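Local coordinates for protein aminoglycoside N(3)-acetyltransferase III (Serratia marcescens, PDB 7LAO) that acetylates the 3-amino group of 2-deoxystreptamine antibiotics such as gentamicin with acetyl-CoA as donor, giving resistance to these aminoglycosides, at residues T71-R76 against R185-M190. Residues are numbered along the deposited sequence; the frame is centred on the assembly and turned at random.
Sequences TLNGAR and RVTYEM
With chi1 at 69°, T71 holds OG1 between its own backbone N and carbonyl carbon, aimed at the backbone of E189, while N73 swings CG beside its backbone N (chi1 -82°) and brings OD1 to the N-H of T187. The first of these groups accepts an almost straight bond: E189 N lies 2.9 Å from T71 OG1, with 179° at the hydrogen. P67 is a further hydrogen-bond partner of this hydroxyl through its carbonyl O, so the buried oxygen is gripped from both strand and loop. The amide oxygen is used less directly, for T187 N stands 3.2 Å from N73 OD1, above the carbonyl plane rather than on a lone pair. Between them N73 N donates nearly linearly to T187 O; the 2.5 Å separation of this pair is too short to be trusted in detail. Y188 CA adds a CA-H...O contact, 3.2 Å from T71 O. The irregular loop thus stands in for a neighbouring strand, though two of its three bonds use side-chain oxygens and one its backbone. L72 supplies the apolar part, its CD1 3.8 Å from V186 CB. Strand 185-192 pairs on its other edge with antiparallel strand 200-207, through backbone hydrogen bonds of V186 with D206, Y188 with A204 and M190 with E202; the loop, from the connection between strand 56-60 and helix 102-108, lies along part of the edge facing away from strand 200-207.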
loop_
_atom_site.group_PDB
_atom_site.type_symbol
_atom_site.label_atom_id
_atom_site.label_comp_id
_atom_site.label_asym_id
_atom_site.label_seq_id
_atom_site.Cartn_x
_atom_site.Cartn_y
_atom_site.Cartn_z
ATOM N N THR A 71 -7.366 -17.627 -9.140
ATOM C CA THR A 71 -7.828 -17.196 -10.454
ATOM C C THR A 71 -6.683 -16.705 -11.331
ATOM O O THR A 71 -6.933 -16.055 -12.354
ATOM C CB THR A 71 -8.885 -16.090 -10.329
ATOM O OG1 THR A 71 -8.285 -14.882 -9.847
ATOM C CG2 THR A 71 -10.011 -16.506 -9.371
ATOM N N LEU A 72 -5.437 -17.014 -10.957
ATOM C CA LEU A 72 -4.266 -16.345 -11.519
ATOM C C LEU A 72 -3.851 -16.943 -12.855
ATOM O O LEU A 72 -3.548 -18.138 -12.947
ATOM C CB LEU A 72 -3.082 -16.423 -10.555
ATOM C CG LEU A 72 -1.768 -15.873 -11.131
ATOM C CD1 LEU A 72 -1.865 -14.375 -11.391
ATOM C CD2 LEU A 72 -0.559 -16.197 -10.241
ATOM N N ASN A 73 -3.800 -16.085 -13.878
ATOM C CA ASN A 73 -3.300 -16.431 -15.204
ATOM C C ASN A 73 -4.084 -17.602 -15.793
ATOM O O ASN A 73 -3.538 -18.668 -16.103
ATOM C CB ASN A 73 -1.802 -16.732 -15.163
ATOM C CG ASN A 73 -0.964 -15.476 -15.197
ATOM O OD1 ASN A 73 -1.291 -14.513 -15.882
ATOM N ND2 ASN A 73 0.126 -15.477 -14.439
ATOM N N GLY A 74 -5.385 -17.374 -15.939
ATOM C CA GLY A 74 -6.275 -18.371 -16.495
ATOM C C GLY A 74 -6.146 -19.713 -15.811
ATOM O O GLY A 74 -5.945 -20.734 -16.475
ATOM N N ALA A 75 -6.219 -19.723 -14.483
ATOM C CA ALA A 75 -6.237 -20.973 -13.741
ATOM C C ALA A 75 -7.633 -21.566 -13.805
ATOM O O ALA A 75 -8.621 -20.846 -13.647
ATOM C CB ALA A 75 -5.825 -20.748 -12.289
ATOM N N ARG A 76 -7.716 -22.873 -14.070
ATOM C CA ARG A 76 -8.984 -23.581 -13.953
ATOM C C ARG A 76 -9.472 -23.406 -12.522
ATOM O O ARG A 76 -8.969 -24.063 -11.606
ATOM C CB ARG A 76 -8.835 -25.063 -14.308
ATOM C CG ARG A 76 -10.135 -25.848 -14.252
ATOM C CD ARG A 76 -9.979 -27.329 -14.558
ATOM N NE ARG A 76 -9.173 -28.014 -13.552
ATOM C CZ ARG A 76 -8.601 -29.194 -13.733
ATOM N NH1 ARG A 76 -8.737 -29.830 -14.891
ATOM N NH2 ARG A 76 -7.885 -29.745 -12.762
ATOM N N ARG A 185 3.128 -9.165 -17.013
ATOM C CA ARG A 185 1.698 -8.980 -16.818
ATOM C C ARG A 185 1.103 -10.249 -16.223
ATOM O O ARG A 185 1.648 -11.346 -16.386
ATOM C CB ARG A 185 0.978 -8.681 -18.148
ATOM C CG ARG A 185 1.676 -7.668 -19.026
ATOM C CD ARG A 185 1.325 -6.282 -18.568
ATOM N NE ARG A 185 -0.084 -5.983 -18.782
ATOM C CZ ARG A 185 -0.591 -4.760 -18.700
ATOM N NH1 ARG A 185 0.199 -3.746 -18.382
ATOM N NH2 ARG A 185 -1.887 -4.555 -18.914
ATOM N N VAL A 186 -0.042 -10.090 -15.554
ATOM C CA VAL A 186 -0.811 -11.209 -15.028
ATOM C C VAL A 186 -2.280 -10.958 -15.330
ATOM O O VAL A 186 -2.680 -9.855 -15.712
ATOM C CB VAL A 186 -0.634 -11.411 -13.509
ATOM C CG1 VAL A 186 0.823 -11.702 -13.166
ATOM C CG2 VAL A 186 -1.116 -10.186 -12.746
ATOM N N THR A 187 -3.087 -12.010 -15.144
ATOM C CA THR A 187 -4.539 -11.939 -15.238
ATOM C C THR A 187 -5.169 -12.701 -14.086
ATOM O O THR A 187 -4.704 -13.781 -13.712
ATOM C CB THR A 187 -5.051 -12.520 -16.556
ATOM O OG1 THR A 187 -4.677 -13.903 -16.671
ATOM C CG2 THR A 187 -4.422 -11.772 -17.666
ATOM N N TYR A 188 -6.242 -12.146 -13.540
ATOM C CA TYR A 188 -7.003 -12.837 -12.513
ATOM C C TYR A 188 -8.442 -12.353 -12.599
ATOM O O TYR A 188 -8.790 -11.539 -13.463
ATOM C CB TYR A 188 -6.391 -12.605 -11.129
ATOM C CG TYR A 188 -6.162 -11.145 -10.832
ATOM C CD1 TYR A 188 -7.155 -10.379 -10.244
ATOM C CD2 TYR A 188 -4.954 -10.527 -11.159
ATOM C CE1 TYR A 188 -6.960 -9.044 -9.974
ATOM C CE2 TYR A 188 -4.753 -9.176 -10.900
ATOM C CZ TYR A 188 -5.764 -8.442 -10.303
ATOM O OH TYR A 188 -5.596 -7.105 -10.025
ATOM N N GLU A 189 -9.289 -12.888 -11.718
ATOM C CA GLU A 189 -10.701 -12.517 -11.683
ATOM C C GLU A 189 -11.110 -12.125 -10.268
ATOM O O GLU A 189 -10.601 -12.670 -9.285
ATOM C CB GLU A 189 -11.616 -13.641 -12.195
ATOM C CG GLU A 189 -11.824 -13.628 -13.715
ATOM C CD GLU A 189 -12.857 -14.651 -14.209
ATOM O OE1 GLU A 189 -12.681 -15.172 -15.334
ATOM O OE2 GLU A 189 -13.848 -14.925 -13.487
ATOM N N MET A 190 -12.034 -11.160 -10.175
ATOM C CA MET A 190 -12.516 -10.630 -8.909
ATOM C C MET A 190 -14.034 -10.471 -8.921
ATOM O O MET A 190 -14.606 -10.030 -9.929
ATOM C CB MET A 190 -11.890 -9.270 -8.573
ATOM C CG MET A 190 -10.355 -9.189 -8.522
ATOM S SD MET A 190 -9.569 -10.102 -7.165
ATOM C CE MET A 190 -10.474 -9.572 -5.748
#